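Local atomic coordinates of putative non-ribosomal peptide synthetase (Actinomadura parvosata subsp. kistnae, PDB entry 6M7L), a protein that has a condensation-domain fold with an altered catalytic motif and probably recruits cytochrome P450 oxygenases to a peptide synthetase assembly line. Residues L192-R195 against E196-G200. Sequence-based numbering, arbitrary orientation.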
loop_
_atom_site.group_PDB
_atom_site.type_symbol
_atom_site.label_atom_id
_atom_site.label_comp_id
_atom_site.label_asym_id
_atom_site.label_seq_id
_atom_site.Cartn_x
_atom_site.Cartn_y
_atom_site.Cartn_z
ATOM N N LEU A 192 20.899 19.575 -5.999
ATOM C CA LEU A 192 22.350 19.711 -5.957
ATOM C C LEU A 192 23.035 18.441 -6.444
ATOM O O LEU A 192 24.036 18.507 -7.168
ATOM C CB LEU A 192 22.804 20.054 -4.538
ATOM C CG LEU A 192 22.199 21.305 -3.898
ATOM C CD1 LEU A 192 22.456 21.311 -2.400
ATOM C CD2 LEU A 192 22.763 22.556 -4.537
ATOM N N TRP A 193 22.516 17.273 -6.049
ATOM C CA TRP A 193 23.072 16.012 -6.529
ATOM C C TRP A 193 22.994 15.919 -8.046
ATOM O O TRP A 193 23.899 15.376 -8.691
ATOM C CB TRP A 193 22.344 14.833 -5.882
ATOM C CG TRP A 193 22.714 13.495 -6.465
ATOM C CD1 TRP A 193 23.745 12.688 -6.078
ATOM C CD2 TRP A 193 22.051 12.810 -7.537
ATOM N NE1 TRP A 193 23.766 11.545 -6.841
ATOM C CE2 TRP A 193 22.737 11.594 -7.745
ATOM C CE3 TRP A 193 20.945 13.107 -8.343
ATOM C CZ2 TRP A 193 22.353 10.677 -8.723
ATOM C CZ3 TRP A 193 20.566 12.193 -9.314
ATOM C CH2 TRP A 193 21.268 10.993 -9.494
ATOM N N GLU A 194 21.918 16.441 -8.637
ATOM C CA GLU A 194 21.833 16.463 -10.092
ATOM C C GLU A 194 22.806 17.474 -10.683
ATOM O O GLU A 194 23.426 17.208 -11.715
ATOM C CB GLU A 194 20.406 16.764 -10.545
ATOM C CG GLU A 194 20.253 16.815 -12.060
ATOM C CD GLU A 194 18.808 16.824 -12.511
ATOM O OE1 GLU A 194 17.929 16.465 -11.699
ATOM O OE2 GLU A 194 18.550 17.187 -13.678
ATOM N N ARG A 195 22.958 18.638 -10.048
ATOM C CA ARG A 195 23.923 19.608 -10.554
ATOM C C ARG A 195 25.346 19.079 -10.454
ATOM O O ARG A 195 26.214 19.483 -11.236
ATOM C CB ARG A 195 23.792 20.938 -9.810
ATOM C CG ARG A 195 24.499 22.102 -10.501
ATOM C CD ARG A 195 24.392 23.387 -9.694
ATOM N NE ARG A 195 25.081 23.281 -8.411
ATOM C CZ ARG A 195 25.098 24.238 -7.490
ATOM N NH1 ARG A 195 25.752 24.053 -6.351
ATOM N NH2 ARG A 195 24.460 25.381 -7.706
ATOM N N GLU A 196 25.600 18.163 -9.518
ATOM C CA GLU A 196 26.936 17.617 -9.323
ATOM C C GLU A 196 27.243 16.544 -10.360
ATOM O O GLU A 196 27.864 16.831 -11.388
ATOM C CB GLU A 196 27.081 17.049 -7.910
ATOM C CG GLU A 196 28.476 17.180 -7.325
ATOM C CD GLU A 196 28.825 18.615 -6.967
ATOM O OE1 GLU A 196 29.406 19.327 -7.816
ATOM O OE2 GLU A 196 28.509 19.034 -5.832
ATOM N N LEU A 197 26.809 15.307 -10.106
ATOM C CA LEU A 197 27.084 14.208 -11.026
ATOM C C LEU A 197 26.338 14.430 -12.339
ATOM O O LEU A 197 25.352 13.746 -12.636
ATOM C CB LEU A 197 26.715 12.863 -10.395
ATOM C CG LEU A 197 27.516 12.484 -9.138
ATOM C CD1 LEU A 197 27.432 10.988 -8.852
ATOM C CD2 LEU A 197 28.969 12.932 -9.247
ATOM N N LEU A 198 26.835 15.387 -13.124
ATOM C CA LEU A 198 26.248 15.862 -14.371
ATOM C C LEU A 198 27.095 17.027 -14.857
ATOM O O LEU A 198 27.041 17.410 -16.031
ATOM C CB LEU A 198 24.801 16.311 -14.176
ATOM C CG LEU A 198 23.800 16.146 -15.317
ATOM C CD1 LEU A 198 23.066 14.830 -15.154
ATOM C CD2 LEU A 198 22.823 17.314 -15.357
ATOM N N ALA A 199 27.878 17.601 -13.937
ATOM C CA ALA A 199 28.745 18.726 -14.263
ATOM C C ALA A 199 29.855 18.341 -15.230
ATOM O O ALA A 199 30.426 19.223 -15.879
ATOM C CB ALA A 199 29.346 19.310 -12.984
ATOM N N GLY A 200 30.171 17.054 -15.341
ATOM C CA GLY A 200 31.164 16.597 -16.292
ATOM C C GLY A 200 30.575 16.367 -17.667
ATOM O O GLY A 200 30.957 15.423 -18.364
#
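Leu192 O receives Glu196 N at 2.8 Å, the one bond of normal strength between 192-195 and 196-200, near the C-terminal end of helix 187-196 of this condensation-type domain; the weaker bonds that follow illustrate how a helix passes into a loop. The donor sits 20° off the carbonyl plane of Leu192. One residue on, Leu197 N reaches Trp193 O at 3.2 Å, but that bond is weak, as is a second, longer one from Glu196 N to the same oxygen. The chain then bends sharply: Leu197 is the centre of an inverse gamma turn, and Ala199 N bonds to Glu196 O (2.7 Å). This turn carries Leu198 across the carbonyl of Glu194, where its CB and CD2 lie against the oxygen and CD2 comes 4.2 Å from Glu194 CG. The same side is the more closely packed one, since Leu198 and Glu194 also touch Pro352 and Glu194 OE2 accepts a hydrogen bond from Ala26 N.

Around the rest of the turn the side chains spread over the protein surface. Leu197 CD1 approaches the indole of Trp193 obliquely, 4.2 Å from NE1. Arg195 extends with CG anti to its own nitrogen (chi1 -165°) and bends at chi3, bringing Leu192 CD2 under one face of the guanidinium, toward its rim, while its NH1 remains 5.7 Å from Glu196 OE2, too far for a salt bridge.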